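Local coordinates for DUF411 domain-containing protein (Pseudomonas aeruginosa, PDB 6WJE) that is of unknown function, binds zinc and copper ions in the crystal, and is probably a thioredoxin-like protein concerned with metal handling, at residues L3-H8 with F28-H33; Y106-L111 with A121-R126; D81-A86 with L111-Q116. One frame throughout, in Å; residues are numbered along the deposited sequence. Where two conformers were deposited one is given.

Interaction 1: residues L3-H8 with F28-H33; sequences LAIDVH and FKVTDH. With ZN (zinc ion), chain K.
Asp6 and His33 reach above the strands together and hold one zinc ion between them. The Asp6 carboxylate straddles the metal with both oxygens, OD1 lying 2.1 Å from the zinc, while the His33 ring comes in across it at about a right angle, the two planes 65° apart, and places NE2 2.1 Å from the same ion. A water 2.5 Å from the zinc is the fourth ligand atom. It and Asp6 OD2 lie at the edge of the His33 ring, near its plane. Asp6 gets there because its CG stands anti to the backbone N (chi1 -168°). Two residues beyond Asp6, the His8 ring meets the His33 ring obliquely, planes at 49°: CB of His33 sits over the face of the His8 ring, 3.9 Å from its centroid, and His33 CD2 approaches His8 NE2 to 3.3 Å. The nearest atom of the His8 side chain is itself about 3 Å from another bound zinc ion. Segments 4-8 and 29-33 run parallel and in register, the two strands of a beta-alpha-beta unit connected by helix 14-25, with 29-34 at the edge of the sheet, consistent with the first half of a thioredoxin-like fold. Five backbone bonds alternate between them, from Lys29 N to Leu3 O through His33 N to Val7 O. On the reverse face, Ile5 and Val30 lie side by side and point the same way, their CG2 methyls 3.7 Å apart, with Val7 CG2 slanting against Val30 CG1; Trp19 and Ile20 of helix 14-25 cover this side. Leu3 slants past the Phe28 ring, CB 3.9 Å from CD2, as Phe28 turns toward helix 70-78. Asp32 instead sends its carboxylate to a salt bridge with Arg9.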
ATOM      1  N   LEU A   3      13.344  -7.141   4.353  1.00 51.62           N
ATOM      2  CA  LEU A   3      12.773  -5.815   4.190  1.00 40.73           C
ATOM      3  C   LEU A   3      11.816  -5.501   5.343  1.00 45.11           C
ATOM      4  O   LEU A   3      11.087  -6.366   5.832  1.00 56.58           O
ATOM      5  CB  LEU A   3      12.080  -5.715   2.834  1.00 51.48           C
ATOM      6  CG  LEU A   3      13.002  -6.020   1.642  1.00 45.29           C
ATOM      7  CD1 LEU A   3      12.313  -5.666   0.366  1.00 40.32           C
ATOM      8  CD2 LEU A   3      14.307  -5.264   1.744  1.00 52.36           C
ATOM      9  N   ALA A   4      11.851  -4.267   5.799  1.00 44.61           N
ATOM     10  CA  ALA A   4      11.059  -3.808   6.919  1.00 40.71           C
ATOM     11  C   ALA A   4      10.029  -2.795   6.434  1.00 48.79           C
ATOM     12  O   ALA A   4      10.335  -1.957   5.579  1.00 44.71           O
ATOM     13  CB  ALA A   4      11.979  -3.168   7.962  1.00 39.62           C
ATOM     14  N   ILE A   5       8.805  -2.878   6.957  1.00 37.34           N
ATOM     15  CA  ILE A   5       7.764  -1.920   6.606  1.00 40.34           C
ATOM     16  C   ILE A   5       6.974  -1.554   7.860  1.00 38.35           C
ATOM     17  O   ILE A   5       6.653  -2.411   8.687  1.00 35.00           O
ATOM     18  CB  ILE A   5       6.842  -2.458   5.485  1.00 40.31           C
ATOM     19  CG1 ILE A   5       5.849  -1.364   5.079  1.00 39.61           C
ATOM     20  CG2 ILE A   5       6.129  -3.721   5.943  1.00 35.81           C
ATOM     21  CD1 ILE A   5       5.071  -1.630   3.843  1.00 38.50           C
ATOM     22  N   ASP A   6       6.678  -0.269   8.001  1.00 43.76           N
ATOM     23  CA  ASP A   6       6.005   0.293   9.163  1.00 42.87           C
ATOM     24  C   ASP A   6       4.597   0.638   8.705  1.00 44.16           C
ATOM     25  O   ASP A   6       4.438   1.443   7.785  1.00 37.15           O
ATOM     26  CB  ASP A   6       6.741   1.548   9.651  1.00 43.17           C
ATOM     27  CG  ASP A   6       6.288   2.035  11.011  1.00 48.46           C
ATOM     28  OD1 ASP A   6       6.588   1.368  12.015  1.00 62.80           O
ATOM     29  OD2 ASP A   6       5.706   3.127  11.140  1.00 59.29           O
ATOM     30  N   VAL A   7       3.585   0.017   9.314  1.00 38.48           N
ATOM     31  CA  VAL A   7       2.197   0.177   8.893  1.00 39.21           C
ATOM     32  C   VAL A   7       1.411   0.839  10.017  1.00 43.98           C
ATOM     33  O   VAL A   7       1.559   0.457  11.180  1.00 48.75           O
ATOM     34  CB  VAL A   7       1.580  -1.173   8.482  1.00 41.56           C
ATOM     35  CG1 VAL A   7       0.124  -1.006   8.059  1.00 40.47           C
ATOM     36  CG2 VAL A   7       2.374  -1.732   7.326  1.00 38.78           C
ATOM     37  N   HIS A   8       0.632   1.868   9.679  1.00 42.84           N
ATOM     38  CA  HIS A   8      -0.343   2.464  10.586  1.00 42.62           C
ATOM     39  C   HIS A   8      -1.728   2.139  10.032  1.00 49.57           C
ATOM     40  O   HIS A   8      -1.965   2.238   8.822  1.00 48.16           O
ATOM     41  CB  HIS A   8      -0.205   4.022  10.739  1.00 43.53           C
ATOM     42  CG  HIS A   8       1.088   4.501  11.372  1.00 53.21           C
ATOM     43  ND1 HIS A   8       1.164   5.252  12.545  1.00 54.45           N
ATOM     44  CD2 HIS A   8       2.362   4.349  10.951  1.00 51.58           C
ATOM     45  CE1 HIS A   8       2.432   5.501  12.818  1.00 66.68           C
ATOM     46  NE2 HIS A   8       3.176   4.976  11.862  1.00 64.05           N
ATOM     47  N   PHE A  28       8.418 -10.075   4.657  1.00 37.17           N
ATOM     48  CA  PHE A  28       8.640  -8.753   5.213  1.00 45.69           C
ATOM     49  C   PHE A  28       8.593  -8.774   6.736  1.00 44.49           C
ATOM     50  O   PHE A  28       7.800  -9.496   7.347  1.00 42.53           O
ATOM     51  CB  PHE A  28       7.596  -7.783   4.672  1.00 48.80           C
ATOM     52  CG  PHE A  28       7.792  -7.414   3.239  1.00 38.90           C
ATOM     53  CD1 PHE A  28       7.485  -8.306   2.226  1.00 44.32           C
ATOM     54  CD2 PHE A  28       8.212  -6.151   2.901  1.00 41.03           C
ATOM     55  CE1 PHE A  28       7.651  -7.954   0.904  1.00 36.62           C
ATOM     56  CE2 PHE A  28       8.370  -5.789   1.578  1.00 42.93           C
ATOM     57  CZ  PHE A  28       8.076  -6.690   0.585  1.00 39.21           C
ATOM     58  N   LYS A  29       9.434  -7.953   7.350  1.00 45.43           N
ATOM     59  CA  LYS A  29       9.334  -7.701   8.780  1.00 48.70           C
ATOM     60  C   LYS A  29       8.399  -6.506   8.921  1.00 45.04           C
ATOM     61  O   LYS A  29       8.721  -5.414   8.449  1.00 48.32           O
ATOM     62  CB  LYS A  29      10.706  -7.421   9.391  1.00 44.73           C
ATOM     63  CG  LYS A  29      10.730  -7.409  10.922  1.00 61.29           C
ATOM     64  CD  LYS A  29      10.925  -6.026  11.523  1.00 55.68           C
ATOM     65  CE  LYS A  29      10.711  -6.035  13.055  1.00 70.34           C
ATOM     66  NZ  LYS A  29       9.261  -6.171  13.486  1.00 60.10           N
ATOM     67  N   VAL A  30       7.218  -6.717   9.506  1.00 40.39           N
ATOM     68  CA  VAL A  30       6.190  -5.685   9.566  1.00 42.03           C
ATOM     69  C   VAL A  30       6.061  -5.215  11.009  1.00 41.64           C
ATOM     70  O   VAL A  30       5.917  -6.039  11.916  1.00 49.67           O
ATOM     71  CB  VAL A  30       4.838  -6.203   9.038  1.00 40.78           C
ATOM     72  CG1 VAL A  30       3.817  -5.079   8.995  1.00 46.52           C
ATOM     73  CG2 VAL A  30       4.980  -6.818   7.657  1.00 37.43           C
ATOM     74  N   THR A  31       6.100  -3.900  11.225  1.00 38.10           N
ATOM     75  CA  THR A  31       5.642  -3.317  12.484  1.00 45.27           C
ATOM     76  C   THR A  31       4.248  -2.722  12.285  1.00 41.28           C
ATOM     77  O   THR A  31       4.034  -1.887  11.394  1.00 47.09           O
ATOM     78  CB  THR A  31       6.601  -2.257  13.043  1.00 45.04           C
ATOM     79  OG1 THR A  31       6.527  -1.079  12.248  1.00 52.35           O
ATOM     80  CG2 THR A  31       8.055  -2.774  13.129  1.00 38.23           C
ATOM     81  N   ASP A  32       3.320  -3.160  13.127  1.00 41.48           N
ATOM     82  CA  ASP A  32       1.895  -2.839  13.080  1.00 47.79           C
ATOM     83  C   ASP A  32       1.558  -1.768  14.120  1.00 48.54           C
ATOM     84  O   ASP A  32       1.576  -2.041  15.320  1.00 50.77           O
ATOM     85  CB  ASP A  32       1.112  -4.125  13.325  1.00 41.76           C
ATOM     86  CG  ASP A  32      -0.371  -3.962  13.173  1.00 51.50           C
ATOM     87  OD1 ASP A  32      -0.820  -2.832  12.884  1.00 52.94           O
ATOM     88  OD2 ASP A  32      -1.091  -4.985  13.359  1.00 49.82           O
ATOM     89  N   HIS A  33       1.284  -0.550  13.672  1.00 47.25           N
ATOM     90  CA  HIS A  33       0.841   0.530  14.552  1.00 50.96           C
ATOM     91  C   HIS A  33      -0.661   0.680  14.417  1.00 49.82           C
ATOM     92  O   HIS A  33      -1.141   1.153  13.384  1.00 50.95           O
ATOM     93  CB  HIS A  33       1.484   1.868  14.197  1.00 48.44           C
ATOM     94  CG  HIS A  33       2.963   1.905  14.346  1.00 52.74           C
ATOM     95  ND1 HIS A  33       3.602   1.597  15.526  1.00 53.63           N
ATOM     96  CD2 HIS A  33       3.932   2.251  13.468  1.00 50.03           C
ATOM     97  CE1 HIS A  33       4.905   1.742  15.365  1.00 53.08           C
ATOM     98  NE2 HIS A  33       5.131   2.145  14.126  1.00 51.13           N
TER
HETATM   99 ZN    ZN K 205       6.703   3.158  13.158  1.00 65.61          ZN
HETATM  100  O   HOH W   1       8.303   2.669  14.981  1.00 58.39           O

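Interaction 2: residues Y106-L111 with A121-R126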
ATOM      1  N   TYR A 106      -7.351  -3.089 -10.934  1.00 40.03           N
ATOM      2  CA  TYR A 106      -6.767  -1.957 -10.221  1.00 46.36           C
ATOM      3  C   TYR A 106      -5.336  -1.753 -10.694  1.00 37.22           C
ATOM      4  O   TYR A 106      -4.714  -2.645 -11.274  1.00 30.71           O
ATOM      5  CB  TYR A 106      -6.805  -2.146  -8.707  1.00 39.54           C
ATOM      6  CG  TYR A 106      -5.991  -3.312  -8.222  1.00 37.20           C
ATOM      7  CD1 TYR A 106      -6.477  -4.611  -8.339  1.00 38.81           C
ATOM      8  CD2 TYR A 106      -4.731  -3.120  -7.654  1.00 32.80           C
ATOM      9  CE1 TYR A 106      -5.739  -5.693  -7.890  1.00 42.38           C
ATOM     10  CE2 TYR A 106      -3.982  -4.198  -7.201  1.00 38.47           C
ATOM     11  CZ  TYR A 106      -4.500  -5.483  -7.314  1.00 41.40           C
ATOM     12  OH  TYR A 106      -3.788  -6.570  -6.870  1.00 45.63           O
ATOM     13  N   GLN A 107      -4.811  -0.577 -10.404  1.00 42.62           N
ATOM     14  CA  GLN A 107      -3.429  -0.245 -10.717  1.00 36.29           C
ATOM     15  C   GLN A 107      -2.687   0.179  -9.469  1.00 36.90           C
ATOM     16  O   GLN A 107      -3.268   0.746  -8.539  1.00 36.50           O
ATOM     17  CB  GLN A 107      -3.325   0.851 -11.790  1.00 36.58           C
ATOM     18  CG  GLN A 107      -4.167   0.597 -13.042  1.00 43.20           C
ATOM     19  CD  GLN A 107      -5.664   0.766 -12.830  1.00 47.00           C
ATOM     20  OE1 GLN A 107      -6.442  -0.161 -13.057  1.00 51.52           O
ATOM     21  NE2 GLN A 107      -6.070   1.944 -12.383  1.00 49.78           N
ATOM     22  N   VAL A 108      -1.384  -0.091  -9.476  1.00 42.32           N
ATOM     23  CA  VAL A 108      -0.464   0.514  -8.522  1.00 35.39           C
ATOM     24  C   VAL A 108       0.098   1.787  -9.132  1.00 40.94           C
ATOM     25  O   VAL A 108       0.749   1.765 -10.182  1.00 40.02           O
ATOM     26  CB  VAL A 108       0.669  -0.447  -8.151  1.00 33.40           C
ATOM     27  CG1 VAL A 108       1.507   0.172  -7.039  1.00 32.90           C
ATOM     28  CG2 VAL A 108       0.102  -1.821  -7.745  1.00 31.50           C
ATOM     29  N   VAL A 109      -0.182   2.905  -8.481  1.00 43.96           N
ATOM     30  CA  VAL A 109       0.126   4.224  -9.000  1.00 44.70           C
ATOM     31  C   VAL A 109       1.239   4.790  -8.140  1.00 47.13           C
ATOM     32  O   VAL A 109       1.062   4.982  -6.929  1.00 43.80           O
ATOM     33  CB  VAL A 109      -1.088   5.159  -9.022  1.00 45.68           C
ATOM     34  CG1 VAL A 109      -0.765   6.359  -9.889  1.00 48.39           C
ATOM     35  CG2 VAL A 109      -2.292   4.453  -9.577  1.00 40.05           C
ATOM     36  N   GLY A 110       2.406   4.984  -8.753  1.00 45.08           N
ATOM     37  CA  GLY A 110       3.495   5.645  -8.076  1.00 41.86           C
ATOM     38  C   GLY A 110       3.316   7.151  -8.159  1.00 50.95           C
ATOM     39  O   GLY A 110       2.646   7.676  -9.052  1.00 49.18           O
ATOM     40  N   LEU A 111       3.843   7.854  -7.164  1.00 41.62           N
ATOM     41  CA  LEU A 111       3.860   9.309  -7.166  1.00 40.51           C
ATOM     42  C   LEU A 111       5.299   9.809  -7.256  1.00 42.89           C
ATOM     43  O   LEU A 111       6.177   9.337  -6.527  1.00 42.30           O
ATOM     44  CB  LEU A 111       3.171   9.880  -5.924  1.00 39.56           C
ATOM     45  CG  LEU A 111       2.985  11.399  -5.893  1.00 48.00           C
ATOM     46  CD1 LEU A 111       2.052  11.906  -6.999  1.00 42.36           C
ATOM     47  CD2 LEU A 111       2.541  11.880  -4.525  1.00 42.54           C
ATOM     48  N   ALA A 121       2.117  -0.764 -12.149  1.00 38.48           N
ATOM     49  CA  ALA A 121       1.582  -2.090 -12.412  1.00 37.23           C
ATOM     50  C   ALA A 121       0.092  -1.952 -12.684  1.00 37.86           C
ATOM     51  O   ALA A 121      -0.585  -1.116 -12.075  1.00 35.40           O
ATOM     52  CB  ALA A 121       1.805  -3.043 -11.233  1.00 32.53           C
ATOM     53  N   GLU A 122      -0.419  -2.811 -13.546  1.00 33.03           N
ATOM     54  CA  GLU A 122      -1.841  -2.848 -13.833  1.00 36.96           C
ATOM     55  C   GLU A 122      -2.338  -4.277 -13.603  1.00 41.69           C
ATOM     56  O   GLU A 122      -1.738  -5.245 -14.072  1.00 41.43           O
ATOM     57  CB  GLU A 122      -2.067  -2.371 -15.266  1.00 41.37           C
ATOM     58  CG  GLU A 122      -1.883  -0.864 -15.392  1.00 42.40           C
ATOM     59  CD  GLU A 122      -1.729  -0.345 -16.826  1.00 48.46           C
ATOM     60  OE1 GLU A 122      -1.728  -1.122 -17.796  1.00 52.37           O
ATOM     61  OE2 GLU A 122      -1.545   0.876 -16.979  1.00 61.73           O
ATOM     62  N   TYR A 123      -3.479  -4.416 -12.956  1.00 46.39           N
ATOM     63  CA  TYR A 123      -3.988  -5.755 -12.656  1.00 47.20           C
ATOM     64  C   TYR A 123      -5.342  -5.941 -13.295  1.00 38.51           C
ATOM     65  O   TYR A 123      -6.291  -5.216 -12.953  1.00 42.99           O
ATOM     66  CB  TYR A 123      -4.059  -6.005 -11.148  1.00 41.54           C
ATOM     67  CG  TYR A 123      -2.681  -6.169 -10.581  1.00 46.87           C
ATOM     68  CD1 TYR A 123      -2.009  -7.375 -10.700  1.00 46.02           C
ATOM     69  CD2 TYR A 123      -2.020  -5.100  -9.994  1.00 36.63           C
ATOM     70  CE1 TYR A 123      -0.729  -7.518 -10.229  1.00 40.22           C
ATOM     71  CE2 TYR A 123      -0.756  -5.241  -9.524  1.00 38.78           C
ATOM     72  CZ  TYR A 123      -0.106  -6.448  -9.648  1.00 38.23           C
ATOM     73  OH  TYR A 123       1.181  -6.582  -9.171  1.00 42.68           O
ATOM     74  N   PRO A 124      -5.442  -6.820 -14.284  1.00 51.89           N
ATOM     75  CA  PRO A 124      -6.725  -7.032 -14.969  1.00 55.12           C
ATOM     76  C   PRO A 124      -7.759  -7.684 -14.061  1.00 54.50           C
ATOM     77  O   PRO A 124      -7.445  -8.560 -13.254  1.00 60.40           O
ATOM     78  CB  PRO A 124      -6.343  -7.946 -16.135  1.00 53.45           C
ATOM     79  CG  PRO A 124      -5.180  -8.759 -15.578  1.00 57.00           C
ATOM     80  CD  PRO A 124      -4.393  -7.745 -14.758  1.00 53.55           C
ATOM     81  N   GLY A 125      -9.007  -7.261 -14.212  1.00 54.67           N
ATOM     82  CA  GLY A 125     -10.074  -7.871 -13.450  1.00 57.75           C
ATOM     83  C   GLY A 125     -10.412  -9.259 -13.960  1.00 69.42           C
ATOM     84  O   GLY A 125     -10.325  -9.559 -15.155  1.00 65.14           O
ATOM     85  N   ARG A 126     -10.787 -10.129 -13.030  1.00 69.31           N
ATOM     86  CA  ARG A 126     -11.314 -11.439 -13.387  1.00 65.93           C
ATOM     87  C   ARG A 126     -12.830 -11.368 -13.237  1.00 76.55           C
ATOM     88  O   ARG A 126     -13.324 -11.009 -12.168  1.00 66.81           O
ATOM     89  CB  ARG A 126     -10.715 -12.544 -12.505  1.00 55.74           C
ATOM     90  OXT ARG A 126     -13.592 -11.644 -14.172  1.00 87.36           O
TER
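Tyr106 and Tyr123 lie against each other with ring planes only 21° apart, yet slid so far that the faces barely overlap. Tyr106 CE2 approaches Tyr123 CD2 to 3.5 Å, the Tyr106 hydroxyl comes over the rim of the Tyr123 face, and Tyr123 CB in turn rests on the Tyr106 ring, 3.9 Å from its centroid. With chi1 of 63°, Tyr106 sets its ring between its own backbone N and carbonyl carbon, from where it leans across to the neighbouring strand. Val108 CG2 lies at the edge of the Tyr123 ring, 3.9 Å from CE2, and touches the methyl of Ala121. These four side chains lie on the same face of the beta hairpin 106-112/117-123, whose second strand is the outermost one of the mixed sheet within this chain. Beneath them the antiparallel backbones are tied at Tyr106 and Tyr123 by a bond in each direction, Tyr123 N to Tyr106 O being the shorter at 2.7 Å. Val108 N reaches Ala121 O over 2.9 Å, and the return bond from Ala121 N is weak. The Tyr123 hydroxyl leaves the pair to bond with Asp72 of helix 70-78. On the reverse, exposed face Gln107 and Glu122 make a non-hydrogen-bonded pair that meets through its aliphatic stems, CG to CG at 3.6 Å, with the amide and carboxylate planes 78° apart.

Interaction 3: residues D81-A86 with L111-Q116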
ATOM      1  N   ASP A  81      12.901   7.970  -8.502  1.00 46.60           N
ATOM      2  CA  ASP A  81      12.011   9.083  -8.833  1.00 43.13           C
ATOM      3  C   ASP A  81      10.672   9.050  -8.089  1.00 53.14           C
ATOM      4  O   ASP A  81       9.913  10.035  -8.169  1.00 45.14           O
ATOM      5  CB  ASP A  81      11.722   9.108 -10.334  1.00 46.19           C
ATOM      6  CG  ASP A  81      11.097   7.795 -10.850  1.00 55.08           C
ATOM      7  OD1 ASP A  81      11.596   6.689 -10.532  1.00 51.87           O
ATOM      8  OD2 ASP A  81      10.089   7.887 -11.587  1.00 56.46           O
ATOM      9  N   LEU A  82      10.362   7.967  -7.366  1.00 49.94           N
ATOM     10  CA  LEU A  82       9.059   7.781  -6.734  1.00 43.89           C
ATOM     11  C   LEU A  82       9.168   7.962  -5.236  1.00 45.43           C
ATOM     12  O   LEU A  82      10.097   7.454  -4.603  1.00 50.87           O
ATOM     13  CB  LEU A  82       8.469   6.391  -7.005  1.00 40.64           C
ATOM     14  CG  LEU A  82       8.193   6.048  -8.476  1.00 46.63           C
ATOM     15  CD1 LEU A  82       7.728   4.600  -8.616  1.00 36.09           C
ATOM     16  CD2 LEU A  82       7.248   7.033  -9.155  1.00 38.43           C
ATOM     17  N   VAL A  83       8.196   8.674  -4.670  1.00 43.71           N
ATOM     18  CA  VAL A  83       8.135   8.885  -3.235  1.00 44.16           C
ATOM     19  C   VAL A  83       7.090   7.997  -2.587  1.00 46.98           C
ATOM     20  O   VAL A  83       6.995   7.958  -1.352  1.00 46.61           O
ATOM     21  CB  VAL A  83       7.842  10.369  -2.903  1.00 45.60           C
ATOM     22  CG1 VAL A  83       9.002  11.268  -3.308  1.00 49.08           C
ATOM     23  CG2 VAL A  83       6.581  10.840  -3.577  1.00 42.15           C
ATOM     24  N   GLY A  84       6.344   7.235  -3.383  1.00 43.08           N
ATOM     25  CA  GLY A  84       5.303   6.375  -2.852  1.00 40.87           C
ATOM     26  C   GLY A  84       4.604   5.641  -3.977  1.00 39.76           C
ATOM     27  O   GLY A  84       4.851   5.885  -5.164  1.00 38.84           O
ATOM     28  N   ALA A  85       3.807   4.655  -3.579  1.00 38.15           N
ATOM     29  CA  ALA A  85       2.920   3.940  -4.478  1.00 35.19           C
ATOM     30  C   ALA A  85       1.616   3.719  -3.728  1.00 40.55           C
ATOM     31  O   ALA A  85       1.605   3.545  -2.500  1.00 39.72           O
ATOM     32  CB  ALA A  85       3.504   2.606  -4.958  1.00 34.26           C
ATOM     33  N   ALA A  86       0.516   3.760  -4.472  1.00 38.25           N
ATOM     34  CA  ALA A  86      -0.820   3.664  -3.902  1.00 40.00           C
ATOM     35  C   ALA A  86      -1.693   2.695  -4.700  1.00 41.66           C
ATOM     36  O   ALA A  86      -1.587   2.612  -5.928  1.00 35.45           O
ATOM     37  CB  ALA A  86      -1.490   5.034  -3.839  1.00 35.37           C
ATOM     38  N   LEU A 111       3.843   7.854  -7.164  1.00 41.62           N
ATOM     39  CA  LEU A 111       3.860   9.309  -7.166  1.00 40.51           C
ATOM     40  C   LEU A 111       5.299   9.809  -7.256  1.00 42.89           C
ATOM     41  O   LEU A 111       6.177   9.337  -6.527  1.00 42.30           O
ATOM     42  CB  LEU A 111       3.171   9.880  -5.924  1.00 39.56           C
ATOM     43  CG  LEU A 111       2.985  11.399  -5.893  1.00 48.00           C
ATOM     44  CD1 LEU A 111       2.052  11.906  -6.999  1.00 42.36           C
ATOM     45  CD2 LEU A 111       2.541  11.880  -4.525  1.00 42.54           C
ATOM     46  N   THR A 112       5.539  10.773  -8.133  1.00 38.95           N
ATOM     47  CA  THR A 112       6.890  11.282  -8.307  1.00 41.83           C
ATOM     48  C   THR A 112       7.174  12.370  -7.278  1.00 43.66           C
ATOM     49  O   THR A 112       6.266  12.881  -6.608  1.00 40.73           O
ATOM     50  CB  THR A 112       7.082  11.873  -9.709  1.00 39.52           C
ATOM     51  OG1 THR A 112       6.271  13.052  -9.831  1.00 35.18           O
ATOM     52  CG2 THR A 112       6.697  10.860 -10.795  1.00 35.38           C
ATOM     53  N   ARG A 113       8.465  12.725  -7.178  1.00 47.88           N
ATOM     54  CA  ARG A 113       8.902  13.804  -6.293  0.58 45.02           C
ATOM     55  C   ARG A 113       8.024  15.039  -6.447  1.00 44.29           C
ATOM     56  O   ARG A 113       7.581  15.635  -5.463  1.00 47.43           O
ATOM     57  CB  ARG A 113      10.361  14.158  -6.584  0.58 44.27           C
ATOM     58  CG  ARG A 113      11.335  13.000  -6.417  0.58 50.26           C
ATOM     59  CD  ARG A 113      12.791  13.472  -6.525  0.58 46.64           C
ATOM     60  NE  ARG A 113      13.560  12.663  -7.460  0.58 45.86           N
ATOM     61  CZ  ARG A 113      13.413  12.711  -8.780  0.58 47.53           C
ATOM     62  NH1 ARG A 113      12.517  13.526  -9.315  0.58 50.08           N
ATOM     63  NH2 ARG A 113      14.159  11.943  -9.564  0.58 44.94           N
ATOM     64  N   SER A 114       7.757  15.431  -7.687  1.00 44.87           N
ATOM     65  CA  SER A 114       7.057  16.676  -7.988  1.00 46.37           C
ATOM     66  C   SER A 114       5.546  16.510  -8.052  1.00 47.21           C
ATOM     67  O   SER A 114       4.849  17.459  -8.425  1.00 47.43           O
ATOM     68  CB  SER A 114       7.595  17.309  -9.279  1.00 41.73           C
ATOM     69  OG  SER A 114       7.446  16.426 -10.364  1.00 53.35           O
ATOM     70  N   GLY A 115       5.032  15.320  -7.760  1.00 43.15           N
ATOM     71  CA  GLY A 115       3.604  15.106  -7.665  1.00 42.14           C
ATOM     72  C   GLY A 115       2.870  14.508  -8.844  1.00 47.03           C
ATOM     73  O   GLY A 115       1.638  14.586  -8.876  1.00 52.57           O
ATOM     74  N   GLN A 116       3.550  13.823  -9.743  1.00 43.96           N
ATOM     75  CA  GLN A 116       2.872  13.266 -10.900  1.00 51.58           C
ATOM     76  C   GLN A 116       2.580  11.780 -10.689  1.00 50.48           C
ATOM     77  O   GLN A 116       3.344  11.053 -10.045  1.00 44.88           O
ATOM     78  CB  GLN A 116       3.722  13.456 -12.155  1.00 44.12           C
ATOM     79  CG  GLN A 116       3.582  14.838 -12.774  1.00 52.18           C
ATOM     80  CD  GLN A 116       3.904  15.965 -11.786  1.00 52.85           C
ATOM     81  OE1 GLN A 116       5.010  16.045 -11.249  1.00 45.11           O
ATOM     82  NE2 GLN A 116       2.921  16.826 -11.532  1.00 53.20           N
TER
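Asp81 meets the other segment through its backbone: its carbonyl O accepts a bond from Arg113 N at 3.2 Å, and Thr112 CA lies 3.3 Å from the same oxygen. Its carboxylate is engaged with Arg79. In one of two conformers, so doubtfully, the Arg113 guanidinium lies with a face against Asp81 CA. At Leu82 the backbone forms a non-hydrogen-bonded pair with Thr112; Leu82 CD2 comes against the Leu111 carbonyl, 3.7 Å from the O, and the side chain also packs on Leu76 of helix 70-78 and Leu120. Val83 N then gives the shortest bond of the contact, 2.8 Å to Leu111 O and nearly straight. Its CG2 branch sits between its backbone N and carbonyl carbon, which brings this methyl to 3.3 Å from Leu111 O, while CG1 lies over Arg113 CA. The chain turns a corner here, and the next bond runs the other way, Leu111 N to Gly84 O at 3.0 Å, with the donor well above the carbonyl plane. Val83 and Gly84 both face Leu111, consistent with a bulge where strand 82-86 is broken. Directly after Leu111, Thr112 to Gly115 make a type I turn, Gly115 N bonding to Thr112 O and Thr112 N to Gln116 O; with Gly115 at positive phi, this is a hairpin turn with a G1 bulge, ending the 106-112 strand.

All three contacts belong to one mixed sheet. Interaction 1, the first along the chain, lies at the end formed by strands 29-34 and 4-9, with its centre about 22 Å from that of interaction 2 and about 20 Å from that of interaction 3; strands 55-59 and 62-65 lie between it and the other two. Interactions 2 and 3 have centres about 15 Å apart and alternate along the chain, sharing strand 106-112 and Leu111. They also touch directly, Ala86 N lying 2.8 Å from Val109 O, probably as a hydrogen bond. Strand 106-112 is thus paired on one flank with 82-86 and on the other with 117-123, consistent with a thioredoxin-like core extended by a C-terminal hairpin.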